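Local coordinates for protein putative NADH Oxidase (Clostridium acetobutylicum, PDB 3E10) that binds flavin mononucleotide and is probably an oxidoreductase of the nitroreductase family, perhaps an NADH oxidase, at residues W43-L48 with L72-L77; A111-A116 with P138-S143. All blocks are in the same frame, centred on the assembly; numbering follows the deposited sequence.

Interaction 1 (W43-L48 with L72-L77); sequences WEFIVL and LAIVLL
Phe45 leans its ring across Leu76 and Ile74 where strands 43-48 and 72-77 pair as an antiparallel ladder, the first two strands of the nitroreductase-family sheet. CE2 of Phe45 comes 3.9 Å from CG of Leu76, which approaches the ring obliquely, and CD2 of Phe45 meets the CG2 branch of Ile74 at 4.1 Å. CG of Phe45 stands anti to its own carbonyl carbon and beside the backbone N (chi1 -51°), which brings the CD2-CE2 side of the ring against Leu76, its non-hydrogen-bonded partner. Apolar residues suit this face, which packs on helices: Phe45 also touches Leu28 and Met32 of helix 21-32, and Leu76 touches Ala97 of helix 89-106. Branched Val47 extends the same face, its CG1 3.7 Å from CD1 of Leu72.

On the reverse face, against which helix 51-57 lies, CD1 of Leu77 slants across the CG1-CD1 arm of Ile46, 3.8 Å from CG1 of Ile46. Farther along, Leu48 reaches diagonally past the small Ala73, and its CD1 lies 3.8 Å from CG2 of Val75. Glu44, on this face too, turns its carboxylate away from Leu77: OE2 forms a salt bridge with Lys82 of the same chain and OE1 a hydrogen bond with His164 of the second subunit.

Six backbone hydrogen bonds hold the register; the straightest runs from Leu48 N to Ala73 O, 2.8 Å long with an angle of 177° at the hydrogen.

Interaction 2 (A111-A116 with P138-S143); sequences AVWLGA and PFCVIS. With FMN (flavin mononucleotide), chain L.
The indole of Trp113 is sandwiched between the flavin and Cys140. On one face lies the dimethylbenzene end of the flavin, with methyl C7M 3.5 Å above the indole plane and displaced toward the rim; over the opposite face sits SG of Cys140, 4.2 Å from the centroid of the five-membered ring, a sulfur-aromatic contact. A water lies in the indole plane at the edge and accepts from NE1. The same water accepts from Ala116 N, donates to Phe139 O, and stands above the centre of the Phe139 ring, whose CZ is 3.8 Å from CZ2 of Trp113. Trp113 reaches this place with CG anti to the backbone N (chi1 -178°), and the small thiol of Cys140 fits beneath so broad a ring.

Leu114 and Val141 form a hydrogen-bonded pair, Leu114 N lying 2.7 Å from Val141 O, and direct their side chains to the other face of the sheet. CD2 of Leu114 packs against the pyrimidine end of the flavin, 3.6 Å from FMN N3, while Gly115 N donates to FMN O4 at 3.3 Å. Glycine suits this position because even a CB would come close to FMN C6. Ser143 OG is held by hydrogen bonds with Tyr14 OH and Ser66 OG, beside CG1 of Val112.

Strand 138-143 lies between 111-115 and 72-79, with a classic beta bulge where Phe139 and Cys140 face Leu76; helix 89-106 packs on Trp113, and helix 120-129 touches Ala116 and Pro138.

Both contacts belong to one four-stranded antiparallel sheet, ordered 43-48, 72-79, 136-145, 110-115, and their centres are 9 Å apart. Interaction 1 pairs the first two strands and closes before interaction 2 opens farther along the chain, with helix 89-106 between them in sequence. Strands 72-79 and 136-145 join the two: Leu76 O and Phe139 N lie 2.8 Å apart, as do Ile74 O and Ile142 N, both probable hydrogen bonds. Helix 89-106 touches side chains of both contacts. Both also meet the second subunit: strand 43-48 extends the sheet into it through a parallel ladder, while Trp113 and Phe139 pack on its Gln91, and strand 111-115 also lines the flavin pocket.

Interaction 1 (W43-L48 with L72-L77)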
# COMPACT_ATOMS: atom_id res chain seq x y z
N TRP B 43 12.54 2.89 4.08
CA TRP B 43 12.69 1.45 3.78
C TRP B 43 14.12 0.96 3.58
O TRP B 43 14.99 1.66 3.03
CB TRP B 43 11.91 1.11 2.51
CG TRP B 43 11.89 2.22 1.46
CD1 TRP B 43 12.92 2.68 0.71
CD2 TRP B 43 10.75 2.98 1.09
NE1 TRP B 43 12.49 3.69 -0.11
CE2 TRP B 43 11.15 3.88 0.10
CE3 TRP B 43 9.42 2.97 1.52
CZ2 TRP B 43 10.26 4.82 -0.47
CZ3 TRP B 43 8.51 3.88 0.93
CH2 TRP B 43 8.95 4.79 -0.04
N GLU B 44 14.31 -0.28 3.99
CA GLU B 44 15.52 -1.09 3.73
C GLU B 44 15.03 -2.46 3.33
O GLU B 44 13.99 -2.88 3.79
CB GLU B 44 16.34 -1.21 5.03
CG GLU B 44 16.91 0.11 5.56
CD GLU B 44 18.10 0.64 4.79
OE1 GLU B 44 18.61 -0.07 3.86
OE2 GLU B 44 18.54 1.79 5.09
N PHE B 45 15.79 -3.16 2.49
CA PHE B 45 15.38 -4.43 1.93
C PHE B 45 16.51 -5.45 2.07
O PHE B 45 17.64 -5.17 1.66
CB PHE B 45 15.03 -4.29 0.43
CG PHE B 45 14.06 -3.18 0.14
CD1 PHE B 45 14.50 -1.91 -0.12
CD2 PHE B 45 12.69 -3.40 0.19
CE1 PHE B 45 13.61 -0.86 -0.37
CE2 PHE B 45 11.81 -2.37 -0.05
CZ PHE B 45 12.27 -1.10 -0.33
N ILE B 46 16.19 -6.66 2.52
CA ILE B 46 17.14 -7.78 2.45
C ILE B 46 16.62 -8.72 1.35
O ILE B 46 15.48 -9.17 1.38
CB ILE B 46 17.27 -8.56 3.76
CG1 ILE B 46 17.59 -7.65 4.94
CG2 ILE B 46 18.38 -9.65 3.62
CD1 ILE B 46 17.53 -8.35 6.32
N VAL B 47 17.48 -8.98 0.37
CA VAL B 47 17.11 -9.79 -0.76
C VAL B 47 17.81 -11.12 -0.59
O VAL B 47 19.05 -11.14 -0.44
CB VAL B 47 17.56 -9.12 -2.07
CG1 VAL B 47 17.28 -10.04 -3.25
CG2 VAL B 47 16.89 -7.72 -2.21
N LEU B 48 17.04 -12.21 -0.57
CA LEU B 48 17.59 -13.57 -0.44
C LEU B 48 17.30 -14.41 -1.67
O LEU B 48 16.17 -14.47 -2.17
CB LEU B 48 16.99 -14.28 0.76
CG LEU B 48 17.21 -13.71 2.16
CD1 LEU B 48 16.20 -12.57 2.48
CD2 LEU B 48 17.14 -14.84 3.18
N LEU B 72 13.07 -16.60 -4.40
CA LEU B 72 13.43 -15.25 -4.02
C LEU B 72 12.58 -14.85 -2.82
O LEU B 72 11.38 -15.14 -2.79
CB LEU B 72 13.12 -14.26 -5.15
CG LEU B 72 13.37 -12.76 -4.92
CD1 LEU B 72 14.84 -12.48 -4.68
CD2 LEU B 72 12.87 -11.97 -6.12
N ALA B 73 13.21 -14.22 -1.86
CA ALA B 73 12.48 -13.55 -0.77
C ALA B 73 13.01 -12.14 -0.60
O ALA B 73 14.22 -11.91 -0.73
CB ALA B 73 12.64 -14.32 0.56
N ILE B 74 12.10 -11.20 -0.31
CA ILE B 74 12.50 -9.82 -0.03
C ILE B 74 11.95 -9.47 1.35
O ILE B 74 10.72 -9.48 1.55
CB ILE B 74 12.00 -8.81 -1.10
CG1 ILE B 74 12.41 -9.28 -2.51
CG2 ILE B 74 12.54 -7.38 -0.77
CD1 ILE B 74 11.78 -8.44 -3.68
N VAL B 75 12.85 -9.20 2.30
CA VAL B 75 12.45 -8.75 3.63
C VAL B 75 12.38 -7.22 3.62
O VAL B 75 13.35 -6.57 3.29
CB VAL B 75 13.41 -9.25 4.72
CG1 VAL B 75 12.90 -8.89 6.15
CG2 VAL B 75 13.65 -10.77 4.62
N LEU B 76 11.22 -6.68 3.99
CA LEU B 76 10.99 -5.24 4.06
C LEU B 76 11.17 -4.82 5.51
O LEU B 76 10.56 -5.40 6.40
CB LEU B 76 9.58 -4.88 3.59
CG LEU B 76 9.41 -4.66 2.08
CD1 LEU B 76 9.66 -5.93 1.30
CD2 LEU B 76 8.02 -4.09 1.77
N LEU B 77 11.98 -3.77 5.70
CA LEU B 77 12.33 -3.24 6.99
C LEU B 77 12.21 -1.73 6.95
O LEU B 77 12.33 -1.15 5.89
CB LEU B 77 13.78 -3.61 7.32
CG LEU B 77 14.31 -5.04 7.07
CD1 LEU B 77 15.87 -5.00 7.02
CD2 LEU B 77 13.92 -5.89 8.19

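Interaction 2 (A111-A116 with P138-S143)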
# COMPACT_ATOMS: atom_id res chain seq x y z
N ALA B 111 3.75 -13.55 -6.31
CA ALA B 111 4.26 -13.14 -5.01
C ALA B 111 3.15 -13.19 -3.99
O ALA B 111 1.98 -13.16 -4.32
CB ALA B 111 4.88 -11.75 -5.12
N VAL B 112 3.54 -13.23 -2.72
CA VAL B 112 2.60 -13.04 -1.63
C VAL B 112 3.27 -12.24 -0.51
O VAL B 112 4.44 -12.43 -0.18
CB VAL B 112 2.02 -14.40 -1.10
CG1 VAL B 112 3.14 -15.32 -0.59
CG2 VAL B 112 0.98 -14.14 0.00
N TRP B 113 2.48 -11.35 0.08
CA TRP B 113 2.83 -10.58 1.27
C TRP B 113 2.68 -11.48 2.47
O TRP B 113 1.59 -12.02 2.71
CB TRP B 113 1.89 -9.38 1.33
CG TRP B 113 2.02 -8.38 2.39
CD1 TRP B 113 2.51 -8.51 3.67
CD2 TRP B 113 1.54 -7.03 2.29
NE1 TRP B 113 2.40 -7.31 4.34
CE2 TRP B 113 1.76 -6.41 3.53
CE3 TRP B 113 0.94 -6.30 1.26
CZ2 TRP B 113 1.43 -5.07 3.76
CZ3 TRP B 113 0.57 -5.01 1.49
CH2 TRP B 113 0.80 -4.41 2.74
N LEU B 114 3.77 -11.64 3.22
CA LEU B 114 3.79 -12.42 4.45
C LEU B 114 3.91 -11.44 5.62
O LEU B 114 4.98 -10.89 5.87
CB LEU B 114 4.93 -13.44 4.40
CG LEU B 114 4.93 -14.39 3.18
CD1 LEU B 114 6.19 -15.27 3.22
CD2 LEU B 114 3.66 -15.21 3.06
N GLY B 115 2.80 -11.21 6.31
CA GLY B 115 2.75 -10.18 7.34
C GLY B 115 3.71 -10.47 8.49
O GLY B 115 3.94 -11.64 8.86
N ALA B 116 4.28 -9.43 9.05
CA ALA B 116 5.12 -9.55 10.25
C ALA B 116 4.71 -8.52 11.31
O ALA B 116 4.00 -8.86 12.27
CB ALA B 116 6.62 -9.47 9.89
N PRO B 138 11.53 -4.90 11.46
CA PRO B 138 10.92 -5.75 10.45
C PRO B 138 9.49 -5.35 10.12
O PRO B 138 8.72 -5.01 11.01
CB PRO B 138 10.93 -7.13 11.08
CG PRO B 138 11.94 -7.06 12.18
CD PRO B 138 11.96 -5.68 12.64
N PHE B 139 9.16 -5.37 8.83
CA PHE B 139 7.81 -5.05 8.38
C PHE B 139 7.06 -6.26 7.82
O PHE B 139 6.00 -6.64 8.31
CB PHE B 139 7.81 -3.91 7.36
CG PHE B 139 6.42 -3.60 6.86
CD1 PHE B 139 5.49 -3.00 7.69
CD2 PHE B 139 6.00 -4.00 5.60
CE1 PHE B 139 4.21 -2.74 7.25
CE2 PHE B 139 4.69 -3.76 5.17
CZ PHE B 139 3.81 -3.14 5.97
N CYS B 140 7.63 -6.90 6.80
CA CYS B 140 7.01 -8.07 6.19
C CYS B 140 8.07 -8.80 5.38
O CYS B 140 9.19 -8.29 5.20
CB CYS B 140 5.81 -7.70 5.31
SG CYS B 140 6.21 -7.03 3.68
N VAL B 141 7.71 -9.97 4.90
CA VAL B 141 8.51 -10.68 3.90
C VAL B 141 7.62 -10.88 2.69
O VAL B 141 6.44 -11.18 2.84
CB VAL B 141 9.02 -12.03 4.41
CG1 VAL B 141 9.81 -12.76 3.32
CG2 VAL B 141 9.83 -11.88 5.71
N ILE B 142 8.19 -10.71 1.48
CA ILE B 142 7.49 -11.04 0.24
C ILE B 142 8.22 -12.22 -0.42
O ILE B 142 9.41 -12.13 -0.70
CB ILE B 142 7.38 -9.83 -0.69
CG1 ILE B 142 6.55 -8.70 -0.02
CG2 ILE B 142 6.70 -10.22 -2.03
CD1 ILE B 142 6.55 -7.42 -0.72
N SER B 143 7.51 -13.33 -0.59
CA SER B 143 8.08 -14.46 -1.32
C SER B 143 7.69 -14.26 -2.78
O SER B 143 6.58 -13.79 -3.08
CB SER B 143 7.61 -15.80 -0.79
OG SER B 143 6.23 -15.89 -0.82
N1 FMN L . -0.88 -14.40 3.04
C2 FMN L . -0.23 -15.47 3.59
O2 FMN L . -0.27 -16.57 3.02
N3 FMN L . 0.47 -15.31 4.76
C4 FMN L . 0.48 -14.13 5.47
O4 FMN L . 1.14 -14.02 6.53
C4A FMN L . -0.16 -13.03 4.90
N5 FMN L . -0.12 -11.82 5.54
C5A FMN L . -0.71 -10.72 4.93
C6 FMN L . -0.65 -9.49 5.58
C7 FMN L . -1.23 -8.35 5.02
C7M FMN L . -1.09 -7.03 5.69
C8 FMN L . -1.86 -8.46 3.77
C8M FMN L . -2.31 -7.20 3.03
C9 FMN L . -1.92 -9.70 3.13
C9A FMN L . -1.37 -10.84 3.70
N10 FMN L . -1.44 -12.09 3.08
C10 FMN L . -0.81 -13.18 3.66
C1' FMN L . -2.10 -12.22 1.77
C2' FMN L . -3.63 -12.24 1.96
O2' FMN L . -4.09 -13.47 2.52
C3' FMN L . -4.30 -12.04 0.59
O3' FMN L . -3.99 -10.73 0.15
C4' FMN L . -5.83 -12.25 0.60
O4' FMN L . -6.15 -13.62 0.85
C5' FMN L . -6.52 -11.82 -0.69
O5' FMN L . -6.04 -12.56 -1.82
P FMN L . -5.30 -11.81 -3.02
O1P FMN L . -6.19 -10.68 -3.48
O2P FMN L . -4.01 -11.26 -2.51
O3P FMN L . -5.14 -12.87 -4.08
O HOH W 1 3.30 -6.92 7.44